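Local atomic coordinates of aminopeptidase (Trypanosoma brucei brucei, PDB entry 4EFD), a protein that probably removes amino acids one at a time from the N termini of peptides, as a probably metal-dependent aminopeptidase of the M17 family. Residues Q18-Y23 and T227-G232; V243-D248 and A267-T272; K284-G289 and Q335-L340. One frame throughout, in Å; residues are numbered along the deposited sequence.

Interaction 1: Q18-Y23 and T227-G232; sequences QSCVEY and TEIAQG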
ATOM      1  N   GLN A  18      43.366  -7.618  -5.204  1.00 44.78           N
ATOM      2  CA  GLN A  18      44.691  -7.252  -4.699  1.00 44.88           C
ATOM      3  C   GLN A  18      44.622  -6.166  -3.625  1.00 44.82           C
ATOM      4  O   GLN A  18      45.352  -6.228  -2.637  1.00 44.85           O
ATOM      5  CB  GLN A  18      45.593  -6.798  -5.853  1.00 44.95           C
ATOM      6  CG  GLN A  18      47.026  -6.477  -5.437  1.00 45.32           C
ATOM      7  CD  GLN A  18      48.003  -6.463  -6.606  1.00 45.65           C
ATOM      8  OE1 GLN A  18      47.606  -6.411  -7.772  1.00 45.86           O
ATOM      9  NE2 GLN A  18      49.292  -6.502  -6.293  1.00 45.76           N
ATOM     10  N   SER A  19      43.744  -5.183  -3.817  1.00 44.77           N
ATOM     11  CA  SER A  19      43.572  -4.100  -2.843  1.00 44.76           C
ATOM     12  C   SER A  19      43.072  -4.620  -1.493  1.00 44.79           C
ATOM     13  O   SER A  19      43.456  -4.105  -0.442  1.00 44.72           O
ATOM     14  CB  SER A  19      42.600  -3.040  -3.370  1.00 44.76           C
ATOM     15  OG  SER A  19      41.258  -3.489  -3.297  1.00 44.72           O
ATOM     16  N   CYS A  20      42.211  -5.635  -1.534  1.00 44.79           N
ATOM     17  CA  CYS A  20      41.667  -6.238  -0.322  1.00 44.84           C
ATOM     18  C   CYS A  20      42.673  -7.182   0.328  1.00 44.79           C
ATOM     19  O   CYS A  20      42.886  -7.123   1.539  1.00 44.80           O
ATOM     20  CB  CYS A  20      40.369  -6.985  -0.633  1.00 44.85           C
ATOM     21  SG  CYS A  20      39.026  -5.903  -1.161  1.00 45.30           S
ATOM     22  N   VAL A  21      43.284  -8.043  -0.483  1.00 44.79           N
ATOM     23  CA  VAL A  21      44.282  -9.007  -0.006  1.00 44.82           C
ATOM     24  C   VAL A  21      45.491  -8.323   0.635  1.00 44.88           C
ATOM     25  O   VAL A  21      45.992  -8.782   1.664  1.00 44.91           O
ATOM     26  CB  VAL A  21      44.771  -9.926  -1.151  1.00 44.87           C
ATOM     27  CG1 VAL A  21      45.954 -10.780  -0.703  1.00 44.73           C
ATOM     28  CG2 VAL A  21      43.636 -10.809  -1.641  1.00 44.87           C
ATOM     29  N   GLU A  22      45.945  -7.227   0.030  1.00 44.92           N
ATOM     30  CA  GLU A  22      47.127  -6.500   0.505  1.00 44.99           C
ATOM     31  C   GLU A  22      46.772  -5.225   1.279  1.00 44.82           C
ATOM     32  O   GLU A  22      47.571  -4.285   1.320  1.00 44.77           O
ATOM     33  CB  GLU A  22      48.032  -6.139  -0.680  1.00 45.05           C
ATOM     34  CG  GLU A  22      48.494  -7.331  -1.513  1.00 45.58           C
ATOM     35  CD  GLU A  22      49.397  -6.933  -2.676  1.00 46.58           C
ATOM     36  OE1 GLU A  22      49.652  -5.723  -2.864  1.00 47.18           O
ATOM     37  OE2 GLU A  22      49.852  -7.838  -3.409  1.00 47.29           O
ATOM     38  N   TYR A  23      45.593  -5.189   1.901  1.00 44.66           N
ATOM     39  CA  TYR A  23      45.169  -3.996   2.638  1.00 44.48           C
ATOM     40  C   TYR A  23      45.983  -3.806   3.916  1.00 44.69           C
ATOM     41  O   TYR A  23      46.307  -4.774   4.607  1.00 44.62           O
ATOM     42  CB  TYR A  23      43.677  -4.040   2.989  1.00 44.32           C
ATOM     43  CG  TYR A  23      43.243  -2.832   3.792  1.00 43.56           C
ATOM     44  CD1 TYR A  23      43.054  -1.598   3.179  1.00 42.91           C
ATOM     45  CD2 TYR A  23      43.059  -2.914   5.170  1.00 42.81           C
ATOM     46  CE1 TYR A  23      42.675  -0.481   3.912  1.00 42.55           C
ATOM     47  CE2 TYR A  23      42.681  -1.801   5.912  1.00 42.44           C
ATOM     48  CZ  TYR A  23      42.492  -0.588   5.277  1.00 42.31           C
ATOM     49  OH  TYR A  23      42.117   0.518   6.004  1.00 41.99           O
ATOM     50  N   THR A 227      35.992 -15.161  -2.706  1.00 43.71           N
ATOM     51  CA  THR A 227      36.739 -16.413  -2.668  1.00 44.17           C
ATOM     52  C   THR A 227      38.215 -16.191  -2.998  1.00 44.58           C
ATOM     53  O   THR A 227      39.093 -16.718  -2.314  1.00 44.62           O
ATOM     54  CB  THR A 227      36.147 -17.441  -3.648  1.00 44.19           C
ATOM     55  OG1 THR A 227      34.767 -17.657  -3.333  1.00 44.30           O
ATOM     56  CG2 THR A 227      36.902 -18.764  -3.566  1.00 44.21           C
ATOM     57  N   GLU A 228      38.478 -15.408  -4.041  1.00 45.03           N
ATOM     58  CA  GLU A 228      39.851 -15.076  -4.432  1.00 45.42           C
ATOM     59  C   GLU A 228      40.582 -14.277  -3.353  1.00 45.58           C
ATOM     60  O   GLU A 228      41.789 -14.441  -3.171  1.00 45.55           O
ATOM     61  CB  GLU A 228      39.869 -14.322  -5.767  1.00 45.53           C
ATOM     62  CG  GLU A 228      39.778 -15.245  -6.979  1.00 46.11           C
ATOM     63  CD  GLU A 228      39.446 -14.518  -8.274  1.00 47.06           C
ATOM     64  OE1 GLU A 228      39.421 -13.267  -8.283  1.00 47.82           O
ATOM     65  OE2 GLU A 228      39.209 -15.205  -9.290  1.00 47.73           O
ATOM     66  N   ILE A 229      39.853 -13.419  -2.642  1.00 45.82           N
ATOM     67  CA  ILE A 229      40.415 -12.690  -1.503  1.00 46.02           C
ATOM     68  C   ILE A 229      40.717 -13.647  -0.351  1.00 46.28           C
ATOM     69  O   ILE A 229      41.748 -13.525   0.310  1.00 46.32           O
ATOM     70  CB  ILE A 229      39.472 -11.568  -1.018  1.00 45.98           C
ATOM     71  CG1 ILE A 229      39.427 -10.434  -2.042  1.00 46.01           C
ATOM     72  CG2 ILE A 229      39.934 -11.013   0.324  1.00 45.88           C
ATOM     73  CD1 ILE A 229      38.264  -9.489  -1.848  1.00 46.22           C
ATOM     74  N   ALA A 230      39.817 -14.600  -0.120  1.00 46.63           N
ATOM     75  CA  ALA A 230      40.019 -15.623   0.907  1.00 46.83           C
ATOM     76  C   ALA A 230      41.236 -16.486   0.582  1.00 47.04           C
ATOM     77  O   ALA A 230      42.084 -16.719   1.441  1.00 47.07           O
ATOM     78  CB  ALA A 230      38.777 -16.492   1.042  1.00 46.79           C
ATOM     79  N   GLN A 231      41.312 -16.948  -0.663  1.00 47.35           N
ATOM     80  CA  GLN A 231      42.437 -17.761  -1.130  1.00 47.64           C
ATOM     81  C   GLN A 231      43.766 -17.002  -1.074  1.00 47.85           C
ATOM     82  O   GLN A 231      44.819 -17.602  -0.863  1.00 47.92           O
ATOM     83  CB  GLN A 231      42.181 -18.259  -2.556  1.00 47.70           C
ATOM     84  CG  GLN A 231      41.090 -19.321  -2.656  1.00 47.91           C
ATOM     85  CD  GLN A 231      40.677 -19.616  -4.089  1.00 48.52           C
ATOM     86  OE1 GLN A 231      40.536 -18.707  -4.909  1.00 49.10           O
ATOM     87  NE2 GLN A 231      40.469 -20.893  -4.394  1.00 48.64           N
ATOM     88  N   GLY A 232      43.709 -15.685  -1.264  1.00 48.10           N
ATOM     89  CA  GLY A 232      44.898 -14.838  -1.205  1.00 48.23           C
ATOM     90  C   GLY A 232      45.502 -14.779   0.183  1.00 48.40           C
ATOM     91  O   GLY A 232      46.716 -14.921   0.343  1.00 48.49           O
TER

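Interaction 2: V243-D248 and A267-T272; sequences VICGDD and APRLVT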
ATOM      1  N   VAL A 243      36.995 -25.284  -1.012  1.00 51.85           N
ATOM      2  CA  VAL A 243      36.031 -24.571  -1.852  1.00 51.86           C
ATOM      3  C   VAL A 243      35.143 -25.536  -2.637  1.00 51.92           C
ATOM      4  O   VAL A 243      35.583 -26.147  -3.615  1.00 51.92           O
ATOM      5  CB  VAL A 243      36.742 -23.623  -2.846  1.00 51.83           C
ATOM      6  CG1 VAL A 243      35.729 -22.954  -3.769  1.00 51.84           C
ATOM      7  CG2 VAL A 243      37.553 -22.576  -2.099  1.00 51.72           C
ATOM      8  N   ILE A 244      33.892 -25.662  -2.196  1.00 52.01           N
ATOM      9  CA  ILE A 244      32.868 -26.408  -2.924  1.00 52.05           C
ATOM     10  C   ILE A 244      32.021 -25.389  -3.673  1.00 52.13           C
ATOM     11  O   ILE A 244      31.453 -24.490  -3.051  1.00 52.10           O
ATOM     12  CB  ILE A 244      31.951 -27.214  -1.977  1.00 52.05           C
ATOM     13  CG1 ILE A 244      32.771 -27.983  -0.936  1.00 52.10           C
ATOM     14  CG2 ILE A 244      31.078 -28.169  -2.778  1.00 51.98           C
ATOM     15  CD1 ILE A 244      31.925 -28.815   0.008  1.00 52.18           C
ATOM     16  N   CYS A 245      31.934 -25.510  -4.995  1.00 52.26           N
ATOM     17  CA  CYS A 245      31.176 -24.535  -5.783  1.00 52.35           C
ATOM     18  C   CYS A 245      30.489 -25.121  -7.006  1.00 52.29           C
ATOM     19  O   CYS A 245      30.870 -26.180  -7.506  1.00 52.24           O
ATOM     20  CB  CYS A 245      32.080 -23.379  -6.217  1.00 52.42           C
ATOM     21  SG  CYS A 245      32.859 -23.569  -7.835  1.00 52.77           S
ATOM     22  N   GLY A 246      29.476 -24.401  -7.481  1.00 52.29           N
ATOM     23  CA  GLY A 246      28.751 -24.772  -8.688  1.00 52.29           C
ATOM     24  C   GLY A 246      27.954 -26.046  -8.508  1.00 52.29           C
ATOM     25  O   GLY A 246      27.289 -26.230  -7.488  1.00 52.27           O
ATOM     26  N   ASP A 247      28.041 -26.933  -9.494  1.00 52.37           N
ATOM     27  CA  ASP A 247      27.287 -28.185  -9.483  1.00 52.50           C
ATOM     28  C   ASP A 247      27.809 -29.197  -8.459  1.00 52.55           C
ATOM     29  O   ASP A 247      27.122 -30.171  -8.154  1.00 52.65           O
ATOM     30  CB  ASP A 247      27.274 -28.810 -10.883  1.00 52.52           C
ATOM     31  CG  ASP A 247      26.565 -27.935 -11.909  1.00 52.67           C
ATOM     32  OD1 ASP A 247      26.285 -26.756 -11.602  1.00 52.74           O
ATOM     33  OD2 ASP A 247      26.286 -28.427 -13.023  1.00 52.95           O
ATOM     34  N   ASP A 248      29.013 -28.969  -7.932  1.00 52.60           N
ATOM     35  CA  ASP A 248      29.568 -29.813  -6.868  1.00 52.64           C
ATOM     36  C   ASP A 248      28.729 -29.721  -5.593  1.00 52.51           C
ATOM     37  O   ASP A 248      28.489 -30.733  -4.937  1.00 52.42           O
ATOM     38  CB  ASP A 248      31.022 -29.429  -6.561  1.00 52.73           C
ATOM     39  CG  ASP A 248      31.957 -29.674  -7.734  1.00 53.16           C
ATOM     40  OD1 ASP A 248      31.795 -30.702  -8.429  1.00 53.64           O
ATOM     41  OD2 ASP A 248      32.862 -28.840  -7.959  1.00 53.71           O
ATOM     42  N   ALA A 267      29.015 -18.784 -10.009  1.00 51.58           N
ATOM     43  CA  ALA A 267      28.479 -19.902  -9.236  1.00 51.45           C
ATOM     44  C   ALA A 267      28.514 -19.643  -7.728  1.00 51.37           C
ATOM     45  O   ALA A 267      29.341 -18.864  -7.252  1.00 51.33           O
ATOM     46  CB  ALA A 267      29.246 -21.178  -9.565  1.00 51.42           C
ATOM     47  N   PRO A 268      27.610 -20.296  -6.974  1.00 51.30           N
ATOM     48  CA  PRO A 268      27.631 -20.195  -5.518  1.00 51.32           C
ATOM     49  C   PRO A 268      28.760 -21.037  -4.932  1.00 51.35           C
ATOM     50  O   PRO A 268      29.073 -22.101  -5.467  1.00 51.36           O
ATOM     51  CB  PRO A 268      26.266 -20.751  -5.107  1.00 51.28           C
ATOM     52  CG  PRO A 268      25.909 -21.703  -6.181  1.00 51.28           C
ATOM     53  CD  PRO A 268      26.554 -21.211  -7.447  1.00 51.26           C
ATOM     54  N   ARG A 269      29.362 -20.556  -3.848  1.00 51.38           N
ATOM     55  CA  ARG A 269      30.547 -21.184  -3.273  1.00 51.47           C
ATOM     56  C   ARG A 269      30.401 -21.369  -1.766  1.00 51.40           C
ATOM     57  O   ARG A 269      30.005 -20.444  -1.056  1.00 51.32           O
ATOM     58  CB  ARG A 269      31.785 -20.327  -3.565  1.00 51.55           C
ATOM     59  CG  ARG A 269      32.149 -20.243  -5.046  1.00 51.94           C
ATOM     60  CD  ARG A 269      32.796 -18.923  -5.426  1.00 52.65           C
ATOM     61  NE  ARG A 269      32.555 -18.593  -6.833  1.00 53.10           N
ATOM     62  CZ  ARG A 269      33.280 -19.026  -7.864  1.00 53.49           C
ATOM     63  NH1 ARG A 269      32.950 -18.653  -9.096  1.00 53.87           N
ATOM     64  NH2 ARG A 269      34.327 -19.827  -7.684  1.00 53.65           N
ATOM     65  N   LEU A 270      30.717 -22.571  -1.292  1.00 51.39           N
ATOM     66  CA  LEU A 270      30.849 -22.835   0.135  1.00 51.43           C
ATOM     67  C   LEU A 270      32.345 -22.854   0.452  1.00 51.48           C
ATOM     68  O   LEU A 270      33.043 -23.821   0.140  1.00 51.45           O
ATOM     69  CB  LEU A 270      30.183 -24.166   0.500  1.00 51.45           C
ATOM     70  CG  LEU A 270      29.741 -24.329   1.955  1.00 51.39           C
ATOM     71  CD1 LEU A 270      28.602 -23.374   2.277  1.00 51.33           C
ATOM     72  CD2 LEU A 270      29.324 -25.766   2.229  1.00 51.25           C
ATOM     73  N   VAL A 271      32.832 -21.768   1.048  1.00 51.53           N
ATOM     74  CA  VAL A 271      34.263 -21.563   1.252  1.00 51.61           C
ATOM     75  C   VAL A 271      34.634 -21.711   2.724  1.00 51.81           C
ATOM     76  O   VAL A 271      34.352 -20.826   3.529  1.00 51.72           O
ATOM     77  CB  VAL A 271      34.698 -20.163   0.760  1.00 51.61           C
ATOM     78  CG1 VAL A 271      36.204 -19.986   0.907  1.00 51.36           C
ATOM     79  CG2 VAL A 271      34.266 -19.949  -0.683  1.00 51.39           C
ATOM     80  N   THR A 272      35.275 -22.829   3.062  1.00 52.10           N
ATOM     81  CA  THR A 272      35.682 -23.108   4.441  1.00 52.34           C
ATOM     82  C   THR A 272      37.181 -22.877   4.641  1.00 52.58           C
ATOM     83  O   THR A 272      38.005 -23.439   3.917  1.00 52.55           O
ATOM     84  CB  THR A 272      35.336 -24.556   4.846  1.00 52.33           C
ATOM     85  OG1 THR A 272      33.932 -24.782   4.669  1.00 52.20           O
ATOM     86  CG2 THR A 272      35.703 -24.809   6.304  1.00 52.23           C
TER

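Interaction 3: K284-G289 and Q335-L340; sequences KVSLVG and QLSCTL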
ATOM      1  N   LYS A 284      37.343 -25.160  20.546  1.00 54.60           N
ATOM      2  CA  LYS A 284      37.189 -25.445  19.118  1.00 54.18           C
ATOM      3  C   LYS A 284      35.923 -24.762  18.596  1.00 53.73           C
ATOM      4  O   LYS A 284      34.812 -25.237  18.834  1.00 53.64           O
ATOM      5  CB  LYS A 284      37.130 -26.956  18.877  1.00 54.21           C
ATOM      6  CG  LYS A 284      38.381 -27.702  19.328  1.00 54.29           C
ATOM      7  CD  LYS A 284      38.361 -29.172  18.916  1.00 54.47           C
ATOM      8  CE  LYS A 284      37.410 -29.992  19.779  1.00 54.67           C
ATOM      9  NZ  LYS A 284      37.490 -31.452  19.477  1.00 54.66           N
ATOM     10  N   VAL A 285      36.098 -23.644  17.891  1.00 53.17           N
ATOM     11  CA  VAL A 285      34.974 -22.823  17.433  1.00 52.69           C
ATOM     12  C   VAL A 285      34.819 -22.853  15.914  1.00 52.28           C
ATOM     13  O   VAL A 285      35.804 -22.757  15.183  1.00 52.21           O
ATOM     14  CB  VAL A 285      35.144 -21.357  17.874  1.00 52.69           C
ATOM     15  CG1 VAL A 285      33.937 -20.528  17.451  1.00 52.68           C
ATOM     16  CG2 VAL A 285      35.353 -21.275  19.380  1.00 52.59           C
ATOM     17  N   SER A 286      33.575 -22.983  15.451  1.00 51.78           N
ATOM     18  CA  SER A 286      33.253 -22.920  14.025  1.00 51.34           C
ATOM     19  C   SER A 286      32.446 -21.662  13.724  1.00 50.92           C
ATOM     20  O   SER A 286      31.435 -21.400  14.373  1.00 50.88           O
ATOM     21  CB  SER A 286      32.461 -24.156  13.593  1.00 51.35           C
ATOM     22  OG  SER A 286      33.316 -25.265  13.380  1.00 51.40           O
ATOM     23  N   LEU A 287      32.896 -20.891  12.738  1.00 50.46           N
ATOM     24  CA  LEU A 287      32.220 -19.658  12.342  1.00 50.06           C
ATOM     25  C   LEU A 287      31.521 -19.836  10.995  1.00 49.71           C
ATOM     26  O   LEU A 287      32.097 -20.395  10.064  1.00 49.54           O
ATOM     27  CB  LEU A 287      33.220 -18.505  12.258  1.00 50.05           C
ATOM     28  CG  LEU A 287      34.054 -18.208  13.506  1.00 49.96           C
ATOM     29  CD1 LEU A 287      35.105 -17.155  13.195  1.00 49.92           C
ATOM     30  CD2 LEU A 287      33.171 -17.755  14.653  1.00 49.65           C
ATOM     31  N   VAL A 288      30.277 -19.367  10.905  1.00 49.40           N
ATOM     32  CA  VAL A 288      29.506 -19.408   9.658  1.00 49.16           C
ATOM     33  C   VAL A 288      29.003 -18.004   9.325  1.00 48.99           C
ATOM     34  O   VAL A 288      28.547 -17.280  10.209  1.00 48.90           O
ATOM     35  CB  VAL A 288      28.310 -20.375   9.761  1.00 49.14           C
ATOM     36  CG1 VAL A 288      27.613 -20.509   8.416  1.00 49.02           C
ATOM     37  CG2 VAL A 288      28.770 -21.737  10.253  1.00 49.11           C
ATOM     38  N   GLY A 289      29.087 -17.622   8.052  1.00 48.88           N
ATOM     39  CA  GLY A 289      28.772 -16.255   7.633  1.00 48.80           C
ATOM     40  C   GLY A 289      27.938 -16.169   6.369  1.00 48.77           C
ATOM     41  O   GLY A 289      28.226 -16.844   5.379  1.00 48.69           O
ATOM     42  N   GLN A 335      41.209 -23.364  18.016  1.00 51.22           N
ATOM     43  CA  GLN A 335      41.080 -24.086  16.755  1.00 51.05           C
ATOM     44  C   GLN A 335      39.838 -23.557  16.052  1.00 50.86           C
ATOM     45  O   GLN A 335      38.722 -23.696  16.557  1.00 50.85           O
ATOM     46  CB  GLN A 335      40.975 -25.593  16.979  1.00 51.06           C
ATOM     47  CG  GLN A 335      41.071 -26.407  15.691  1.00 51.22           C
ATOM     48  CD  GLN A 335      41.025 -27.910  15.920  1.00 51.85           C
ATOM     49  OE1 GLN A 335      40.953 -28.689  14.968  1.00 52.23           O
ATOM     50  NE2 GLN A 335      41.066 -28.324  17.184  1.00 52.04           N
ATOM     51  N   LEU A 336      40.042 -22.949  14.888  1.00 50.58           N
ATOM     52  CA  LEU A 336      39.018 -22.137  14.248  1.00 50.33           C
ATOM     53  C   LEU A 336      38.708 -22.632  12.842  1.00 50.12           C
ATOM     54  O   LEU A 336      39.617 -22.946  12.073  1.00 50.04           O
ATOM     55  CB  LEU A 336      39.496 -20.683  14.190  1.00 50.32           C
ATOM     56  CG  LEU A 336      38.446 -19.590  14.358  1.00 50.32           C
ATOM     57  CD1 LEU A 336      37.861 -19.621  15.760  1.00 50.18           C
ATOM     58  CD2 LEU A 336      39.064 -18.233  14.069  1.00 50.39           C
ATOM     59  N   SER A 337      37.419 -22.717  12.523  1.00 49.92           N
ATOM     60  CA  SER A 337      36.971 -22.898  11.147  1.00 49.72           C
ATOM     61  C   SER A 337      36.111 -21.697  10.771  1.00 49.49           C
ATOM     62  O   SER A 337      35.542 -21.038  11.644  1.00 49.51           O
ATOM     63  CB  SER A 337      36.193 -24.205  10.978  1.00 49.72           C
ATOM     64  OG  SER A 337      34.881 -24.106  11.496  1.00 49.92           O
ATOM     65  N   CYS A 338      36.034 -21.407   9.477  1.00 49.24           N
ATOM     66  CA  CYS A 338      35.284 -20.253   8.992  1.00 49.01           C
ATOM     67  C   CYS A 338      34.678 -20.537   7.622  1.00 48.86           C
ATOM     68  O   CYS A 338      35.367 -20.466   6.603  1.00 48.77           O
ATOM     69  CB  CYS A 338      36.191 -19.025   8.930  1.00 49.01           C
ATOM     70  SG  CYS A 338      35.378 -17.542   8.314  1.00 48.91           S
ATOM     71  N   THR A 339      33.386 -20.865   7.612  1.00 48.68           N
ATOM     72  CA  THR A 339      32.665 -21.180   6.382  1.00 48.61           C
ATOM     73  C   THR A 339      31.919 -19.952   5.862  1.00 48.47           C
ATOM     74  O   THR A 339      31.022 -19.434   6.529  1.00 48.43           O
ATOM     75  CB  THR A 339      31.663 -22.328   6.603  1.00 48.62           C
ATOM     76  OG1 THR A 339      32.358 -23.485   7.087  1.00 48.76           O
ATOM     77  CG2 THR A 339      30.945 -22.678   5.308  1.00 48.61           C
ATOM     78  N   LEU A 340      32.300 -19.489   4.674  1.00 48.29           N
ATOM     79  CA  LEU A 340      31.629 -18.366   4.025  1.00 48.17           C
ATOM     80  C   LEU A 340      30.578 -18.899   3.059  1.00 48.09           C
ATOM     81  O   LEU A 340      30.909 -19.588   2.092  1.00 47.90           O
ATOM     82  CB  LEU A 340      32.637 -17.495   3.269  1.00 48.14           C
ATOM     83  CG  LEU A 340      33.835 -16.978   4.066  1.00 47.99           C
ATOM     84  CD1 LEU A 340      34.793 -16.237   3.149  1.00 48.00           C
ATOM     85  CD2 LEU A 340      33.384 -16.083   5.206  1.00 48.02           C
TER
HETATM   86  O   HOH W   1      32.903 -22.956  10.063  1.00 35.04           O

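Interaction 1: Q18-Y23 and T227-G232
Cys-20 and Val-21, at the C-terminal end of helix 7-21, rest on Ile-229 and Gly-232 of helix 223-237, and the contact between these two short segments is purely apolar. Cys-20 points at the partner helix, and its CB meets the end of the isoleucine chain, 3.5 Å from Ile-229 CD1. The sulfur lies alongside the same methyl, with Cys-20 SG 3.7 Å from Ile-229 CD1. Ile-229 reaches this place because its CG1 stands beside the backbone N (chi1 -70°) and the chain then runs on extended to CD1 (chi2 164°); the branch methyl CG2 lies between Cys-20 CB and Val-21 CG2. Val-21 spreads its two methyls over the backbone of the other helix. CG2 comes down on the isoleucine main chain, with Val-21 CG2 3.7 Å from Ile-229 CA, and it also touches the branch methyl, Val-21 CG2 to Ile-229 CG2 being 4.2 Å. Gly-232 has no side chain, and the second valine methyl lies over its backbone, Val-21 CG1 being 4.1 Å from Gly-232 C. The closest pair of CA atoms, those of Val-21 and Ile-229, is 5.5 Å apart, a sign of how near the two helices come. Farther round, Gln-18 NE2 bonds to Glu-22 OE2 at 3.2 Å, meeting the carboxylate from above its plane and bridging one helical turn on the side away from the partner. Val-17 adds to the cover of Ile-229, Leu-213 of helix 197-215 also touches it, and the Cys-20 carbonyl is hydrogen-bonded to Tyr-233 OH, one residue beyond Gly-232. The arrangement is typical of close helix-helix packing over a glycine, here joining the N-terminal helix to a helix of the M17 catalytic domain.

Interaction 2: V243-D248 and A267-T272
An antiparallel pair at the border of the mixed catalytic-domain sheet is formed by strand 240-245, an outermost strand within the chain, and strand 269-275. The two short segments run at 173° to each other. Ile-244 and Leu-270 make the hydrogen-bonded pair: Ile-244 N gives to Leu-270 O at 3.1 Å, tilted from the carbonyl plane, while the return bond from Leu-270 N to Ile-244 O, 2.7 Å, is nearly in line with its carbonyl. Their side chains share one face with little direct contact, Ile-244 CB lying 4.3 Å from Leu-270 CB; Leu-249 of the following helix and Tyr-254 touch both. On the other face Val-243 and Val-271 run next to each other in the same direction and meet through CG2 and CG1 respectively. Next along this face come Cys-245 and Arg-269, whose backbones draw in to 4.2 Å between their CA atoms. At the end of the strand Gly-246 N extends the ladder to Pro-268 O, 3.1 Å away, and the Ala-267 methyl touches Gly-246 CA. The positive phi of Gly-246 (67°) turns the chain out of the sheet toward helix 247-252. Thr-223 and Ala-224 of helix 223-237 touch Arg-269 on the side shared with Val-271. The arginine packs through its aliphatic root, Arg-269 CG being 3.3 Å from Cys-245 CB; a turn at chi4 (-85°) brings NH2 to the cysteine side, where Arg-269 NH2 lies 4.0 Å from Cys-245 SG, obliquely to the guanidinium plane.

Interaction 3: K284-G289 and Q335-L340
Ser-286 and Ser-337 meet hydroxyl to hydroxyl, Ser-286 OG lying 2.7 Å from Ser-337 OG in a hydrogen bond that either could donate. Ser-337 OG sits between its own backbone N and carbonyl carbon (chi1 76°), which turns it toward the partner strand. Ser-337 OG is also 2.7 Å from a water, which donates to Leu-287 O and pairs with Thr-339 OG1, so one water links two hydroxyls of this face and a backbone carbonyl between the strands. At the N-terminal end of both segments Lys-284 and Gln-335 run next to each other on the same face, the aliphatic Lys-284 CD 3.3 Å from Gln-335 NE2. The opposite face is apolar: Leu-336 CD1 packs 3.9 Å from Val-285 CB, and Leu-336 CD2 touches Leu-287 CD1 where the two leucines pass at a slant. Five backbone bonds hold the parallel strands in register, from Val-285 N to Gln-335 O (2.9 Å) through to Gly-289 N to Thr-339 O (3.1 Å). Helices 315-330 and 512-520 cover the leucine face through Val-320, Phe-324, Leu-515 and Phe-519. Helix 375-388 packs on the serine face, while strand 396-401 bonds to the other edge of strand 283-293 and strand 269-275 lies next to 334-344, placing this pair inside the central sheet between two layers of helices.

How the interactions relate
From the N terminus, helix 7-21 first meets helix 223-237 in interaction 1, closing a loop of about 200 residues that contains the N-terminal domain. Interaction 2 follows in series and is local, joining segments 19 residues apart at their closest ends through helices 247-252 and 255-261. Interaction 3 comes next, joining parallel strands linked by a crossover that includes helix 315-330. None nests in or crosses another. Thr-227 of interaction 1 packs on Arg-269 and Val-271, seating helix 223-237 on the sheet. Strand 269-275 pairs along its other edge with strand 334-344, Val-271 O probably bonding to Leu-340 N, so interactions 2 and 3 belong to one sheet.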